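Local coordinates for ABC transporter binding protein AcbH (Actinoplanes, PDB 3OO8) that acts as the extracellular solute receptor of an ABC transporter, binding beta-D-galactopyranose with an exclusive preference for that sugar, at residues 102-107 and 314-319; 122-127 and 132-137. The protein carries 2 engineered substitutions. One frame throughout, in Å; residues are numbered along the deposited sequence.

Interaction 1: 102-107 and 314-319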
loop_
_atom_site.group_PDB
_atom_site.type_symbol
_atom_site.label_atom_id
_atom_site.label_comp_id
_atom_site.label_asym_id
_atom_site.label_seq_id
_atom_site.Cartn_x
_atom_site.Cartn_y
_atom_site.Cartn_z
ATOM N N LEU A 102 10.384 -3.962 21.196
ATOM C CA LEU A 102 9.600 -5.195 21.127
ATOM C C LEU A 102 10.030 -6.164 20.028
ATOM O O LEU A 102 9.526 -7.288 19.980
ATOM C CB LEU A 102 8.104 -4.890 20.929
ATOM C CG LEU A 102 7.426 -4.090 22.051
ATOM C CD1 LEU A 102 5.933 -3.860 21.748
ATOM C CD2 LEU A 102 7.620 -4.829 23.351
ATOM N N LEU A 103 10.922 -5.723 19.159
ATOM C CA LEU A 103 11.341 -6.516 17.997
ATOM C C LEU A 103 12.827 -6.771 17.959
ATOM O O LEU A 103 13.612 -5.889 18.275
ATOM C CB LEU A 103 10.919 -5.822 16.705
ATOM C CG LEU A 103 9.439 -5.459 16.568
ATOM C CD1 LEU A 103 9.242 -4.837 15.204
ATOM C CD2 LEU A 103 8.521 -6.669 16.734
ATOM N N THR A 104 13.218 -7.981 17.556
ATOM C CA THR A 104 14.627 -8.310 17.411
ATOM C C THR A 104 15.119 -7.794 16.070
ATOM O O THR A 104 14.483 -8.048 15.047
ATOM C CB THR A 104 14.802 -9.843 17.499
ATOM O OG1 THR A 104 14.521 -10.242 18.842
ATOM C CG2 THR A 104 16.228 -10.254 17.177
ATOM N N PRO A 105 16.216 -7.022 16.048
ATOM C CA PRO A 105 16.749 -6.601 14.766
ATOM C C PRO A 105 17.315 -7.793 13.977
ATOM O O PRO A 105 17.796 -8.789 14.574
ATOM C CB PRO A 105 17.844 -5.601 15.147
ATOM C CG PRO A 105 18.307 -6.062 16.457
ATOM C CD PRO A 105 17.102 -6.619 17.169
ATOM N N ILE A 106 17.223 -7.713 12.651
ATOM C CA ILE A 106 17.626 -8.812 11.788
ATOM C C ILE A 106 18.623 -8.387 10.716
ATOM O O ILE A 106 18.565 -8.811 9.551
ATOM C CB ILE A 106 16.388 -9.526 11.187
ATOM C CG1 ILE A 106 15.466 -8.487 10.561
ATOM C CG2 ILE A 106 15.602 -10.242 12.291
ATOM C CD1 ILE A 106 14.415 -9.129 9.663
ATOM N N ASP A 107 19.620 -7.604 11.147
ATOM C CA ASP A 107 20.639 -7.154 10.224
ATOM C C ASP A 107 21.371 -8.377 9.686
ATOM O O ASP A 107 21.848 -8.354 8.560
ATOM C CB ASP A 107 21.642 -6.208 10.909
ATOM C CG ASP A 107 21.009 -4.914 11.378
ATOM O OD1 ASP A 107 19.972 -4.519 10.817
ATOM O OD2 ASP A 107 21.569 -4.258 12.277
ATOM N N ALA A 314 16.699 -20.213 14.955
ATOM C CA ALA A 314 15.957 -21.008 13.982
ATOM C C ALA A 314 15.004 -20.096 13.223
ATOM O O ALA A 314 14.791 -20.258 12.009
ATOM C CB ALA A 314 15.191 -22.149 14.668
ATOM N N ALA A 315 14.460 -19.115 13.941
ATOM C CA ALA A 315 13.488 -18.173 13.300
ATOM C C ALA A 315 14.204 -17.389 12.202
ATOM O O ALA A 315 13.655 -17.121 11.132
ATOM C CB ALA A 315 12.899 -17.214 14.346
ATOM N N LYS A 316 15.450 -17.015 12.461
ATOM C CA LYS A 316 16.215 -16.285 11.462
ATOM C C LYS A 316 16.470 -17.115 10.212
ATOM O O LYS A 316 16.505 -16.573 9.123
ATOM C CB LYS A 316 17.530 -15.764 12.062
ATOM C CG LYS A 316 17.333 -14.579 12.979
ATOM C CD LYS A 316 18.654 -14.203 13.688
ATOM C CE LYS A 316 18.474 -12.991 14.574
ATOM N NZ LYS A 316 19.779 -12.708 15.305
ATOM N N LYS A 317 16.631 -18.432 10.349
ATOM C CA LYS A 317 16.853 -19.258 9.159
ATOM C C LYS A 317 15.602 -19.263 8.306
ATOM O O LYS A 317 15.684 -19.218 7.086
ATOM C CB LYS A 317 17.189 -20.712 9.518
ATOM C CG LYS A 317 18.547 -20.898 10.196
ATOM C CD LYS A 317 18.935 -22.390 10.213
ATOM C CE LYS A 317 19.086 -22.961 8.793
ATOM N NZ LYS A 317 19.619 -24.368 8.712
ATOM N N VAL A 318 14.452 -19.294 8.977
ATOM C CA VAL A 318 13.165 -19.297 8.274
ATOM C C VAL A 318 12.996 -17.941 7.577
ATOM O O VAL A 318 12.546 -17.871 6.429
ATOM C CB VAL A 318 11.985 -19.689 9.188
ATOM C CG1 VAL A 318 10.646 -19.542 8.425
ATOM C CG2 VAL A 318 12.106 -21.152 9.623
ATOM N N LEU A 319 13.340 -16.847 8.256
ATOM C CA LEU A 319 13.276 -15.542 7.592
ATOM C C LEU A 319 14.175 -15.462 6.355
ATOM O O LEU A 319 13.806 -14.848 5.360
ATOM C CB LEU A 319 13.631 -14.417 8.567
ATOM C CG LEU A 319 12.605 -14.045 9.646
ATOM C CD1 LEU A 319 13.187 -12.991 10.620
ATOM C CD2 LEU A 319 11.254 -13.547 9.071
HETATM O O HOH W 1 19.571 -9.822 16.148
#
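With CG1 of I106 set between its backbone N and carbonyl carbon (chi1 51°), CG2 falls beside the N and faces helix 312-322, where L319, its CG likewise beside the backbone N and anti to the carbonyl carbon (chi1 -73°), reaches out to meet it. The two branched chains cross at about a right angle: CG2 of I106 lies 4.0 Å from CD1 of L319, and I106 CD1 approaches the same methyl at 4.2 Å, so one leucine methyl serves both ends of the isoleucine. One turn earlier, K316 reaches out fully extended toward T104 and P105. Its CE passes 4.4 Å from CG2 of T104 and 4.3 Å from the carbonyl O of P105, van der Waals contacts along the aliphatic stem. The ammonium group forms a salt bridge with D108, and NZ also donates to a water at 3.0 Å; that water gives a 2.6 Å hydrogen bond to P105 O, the single polar link between the segments. I106 is the N-cap residue of helix 107-113, and L319 also packs on L85 of strand 85-89. The arrangement is the docking of a loop and helix start on a sheet-covering helix, within one alpha/beta lobe of the class 2 solute-binding protein fold.

Interaction 2: 122-127 and 132-137. With GOL (glycerol), chain H.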
loop_
_atom_site.group_PDB
_atom_site.type_symbol
_atom_site.label_atom_id
_atom_site.label_comp_id
_atom_site.label_asym_id
_atom_site.label_seq_id
_atom_site.Cartn_x
_atom_site.Cartn_y
_atom_site.Cartn_z
ATOM N N LYS A 122 14.519 -2.195 1.050
ATOM C CA LYS A 122 15.341 -2.071 2.237
ATOM C C LYS A 122 14.791 -0.981 3.167
ATOM O O LYS A 122 14.576 -1.239 4.360
ATOM C CB LYS A 122 16.796 -1.800 1.852
ATOM C CG LYS A 122 17.412 -2.996 1.145
ATOM C CD LYS A 122 18.839 -2.731 0.691
ATOM C CE LYS A 122 19.359 -3.978 -0.009
ATOM N NZ LYS A 122 20.760 -3.857 -0.477
ATOM N N SER A 123 14.469 0.190 2.605
ATOM C CA SER A 123 13.915 1.292 3.414
ATOM C C SER A 123 12.677 0.905 4.211
ATOM O O SER A 123 12.574 1.228 5.408
ATOM C CB SER A 123 13.557 2.505 2.541
ATOM O OG SER A 123 14.752 3.019 1.995
ATOM N N LEU A 124 11.697 0.293 3.548
ATOM C CA LEU A 124 10.474 -0.066 4.239
ATOM C C LEU A 124 10.607 -1.169 5.278
ATOM O O LEU A 124 9.697 -1.389 6.081
ATOM C CB LEU A 124 9.343 -0.404 3.252
ATOM C CG LEU A 124 9.560 -1.607 2.311
ATOM C CD1 LEU A 124 9.205 -2.927 3.035
ATOM C CD2 LEU A 124 8.759 -1.463 0.991
ATOM N N SER A 125 11.795 -1.796 5.310
ATOM C CA SER A 125 12.060 -2.881 6.235
ATOM C C SER A 125 12.814 -2.438 7.489
ATOM O O SER A 125 13.045 -3.234 8.368
ATOM C CB SER A 125 12.819 -4.009 5.516
ATOM O OG SER A 125 12.016 -4.542 4.455
ATOM N N LYS A 126 13.155 -1.153 7.552
ATOM C CA LYS A 126 13.983 -0.641 8.685
ATOM C C LYS A 126 13.211 0.155 9.720
ATOM O O LYS A 126 12.110 0.684 9.452
ATOM C CB LYS A 126 15.067 0.273 8.133
ATOM C CG LYS A 126 16.118 -0.448 7.314
ATOM C CD LYS A 126 17.104 0.553 6.741
ATOM C CE LYS A 126 18.156 -0.146 5.938
ATOM N NZ LYS A 126 19.197 0.815 5.401
ATOM N N GLY A 127 13.765 0.193 10.928
ATOM C CA GLY A 127 13.234 1.018 12.008
ATOM C C GLY A 127 13.919 2.384 11.984
ATOM O O GLY A 127 14.792 2.641 11.155
ATOM N N TYR A 132 17.377 -3.325 10.493
ATOM C CA TYR A 132 16.281 -4.034 9.817
ATOM C C TYR A 132 15.409 -4.770 10.839
ATOM O O TYR A 132 15.919 -5.340 11.790
ATOM C CB TYR A 132 16.869 -5.091 8.887
ATOM C CG TYR A 132 17.486 -4.545 7.622
ATOM C CD1 TYR A 132 16.681 -4.161 6.546
ATOM C CD2 TYR A 132 18.866 -4.413 7.481
ATOM C CE1 TYR A 132 17.227 -3.649 5.387
ATOM C CE2 TYR A 132 19.418 -3.901 6.300
ATOM C CZ TYR A 132 18.590 -3.527 5.252
ATOM O OH TYR A 132 19.099 -3.058 4.064
ATOM N N TYR A 133 14.088 -4.771 10.637
ATOM C CA TYR A 133 13.139 -5.447 11.526
ATOM C C TYR A 133 12.125 -6.316 10.774
ATOM O O TYR A 133 11.461 -7.160 11.372
ATOM C CB TYR A 133 12.411 -4.440 12.448
ATOM C CG TYR A 133 13.348 -3.792 13.445
ATOM C CD1 TYR A 133 13.660 -4.445 14.614
ATOM C CD2 TYR A 133 13.885 -2.521 13.190
ATOM C CE1 TYR A 133 14.522 -3.861 15.554
ATOM C CE2 TYR A 133 14.748 -1.937 14.111
ATOM C CZ TYR A 133 15.045 -2.617 15.276
ATOM O OH TYR A 133 15.881 -2.024 16.207
ATOM N N LEU A 134 12.009 -6.077 9.470
ATOM C CA LEU A 134 11.015 -6.771 8.656
ATOM C C LEU A 134 11.674 -7.526 7.508
ATOM O O LEU A 134 12.647 -7.035 6.915
ATOM C CB LEU A 134 10.064 -5.734 8.036
ATOM C CG LEU A 134 8.820 -6.250 7.257
ATOM C CD1 LEU A 134 7.644 -6.462 8.209
ATOM C CD2 LEU A 134 8.433 -5.334 6.091
ATOM N N VAL A 135 11.091 -8.680 7.140
ATOM C CA VAL A 135 11.390 -9.273 5.824
ATOM C C VAL A 135 10.120 -9.153 4.994
ATOM O O VAL A 135 9.111 -9.737 5.386
ATOM C CB VAL A 135 11.728 -10.751 5.861
ATOM C CG1 VAL A 135 11.901 -11.239 4.406
ATOM C CG2 VAL A 135 13.030 -10.975 6.622
ATOM N N PRO A 136 10.170 -8.393 3.900
ATOM C CA PRO A 136 8.901 -8.229 3.151
ATOM C C PRO A 136 8.663 -9.390 2.206
ATOM O O PRO A 136 9.614 -10.100 1.842
ATOM C CB PRO A 136 9.171 -6.954 2.338
ATOM C CG PRO A 136 10.606 -6.958 2.070
ATOM C CD PRO A 136 11.254 -7.591 3.291
ATOM N N LEU A 137 7.410 -9.559 1.784
ATOM C CA LEU A 137 7.044 -10.671 0.892
ATOM C C LEU A 137 6.415 -10.178 -0.402
ATOM O O LEU A 137 6.847 -10.590 -1.482
ATOM C CB LEU A 137 6.096 -11.669 1.600
ATOM C CG LEU A 137 5.979 -13.005 0.847
ATOM C CD1 LEU A 137 7.310 -13.772 0.836
ATOM C CD2 LEU A 137 4.859 -13.828 1.504
HETATM C C1 GOL H . 23.255 -1.939 2.675
HETATM O O1 GOL H . 22.298 -1.716 1.667
HETATM C C2 GOL H . 22.545 -2.175 4.004
HETATM O O2 GOL H . 21.604 -3.214 3.853
HETATM C C3 GOL H . 21.850 -0.895 4.452
HETATM O O3 GOL H . 21.388 -0.198 3.315
#
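Y132 and K126 meet where a short loop joins helix 119-124 to strand 134-147 in the solute-binding protein fold, with a single beta bridge between these two residues. The extended K126 chain crosses the phenol ring and lays CE over one face, a CH-pi contact 3.9 Å from the ring centroid and 30° off its normal. S125 CB sits at the ring edge, near its plane, while W110 stacks with Y132. K122 comes in at the hydroxyl end, its CG 3.4 Å from Y132 OH. Replacing Y132 with an alanine would probably leave the K126 methylenes without their aromatic surface and W110 without its stacking partner. Deeper in, L124 uses CD1 against both CD2 of L134 and CB of P136, crossing each at a slant, and S125 OG, bonded to A121 O, lies 3.4 Å from CD of P136. The Y133 ring presents its edge to the backbone, its CD2 3.5 Å from G127 N. Two amides grip the buried S125 carbonyl: Y133 N bonds almost straight (176° at the hydrogen), and L134 N, in the carbonyl plane, reaches a lone pair. Y132 OH and O2 of a glycerol, probably from crystallisation, share a 2.5 Å hydrogen bond.

How the interactions relate
Interaction 2 is the more buried and extensive contact, close in sequence and nearer the chain centre; interaction 1 is partly buried, farther out, and joins elements about 200 residues apart. Their centres lie about 11 Å apart, and 122-127 with 132-137 is nested within the chain loop closed by 102-107 with 314-319. They share a seam: I106 N probably bonds Y132 O, D107 OD1 probably accepts from Y132 N, and P105 packs on the Y133 ring. V135 also touches L319, so helix 312-322 borders both. Interaction 1 combines a small apolar meeting with a water link, whereas interaction 2 relies on direct backbone bonds and aromatic contacts.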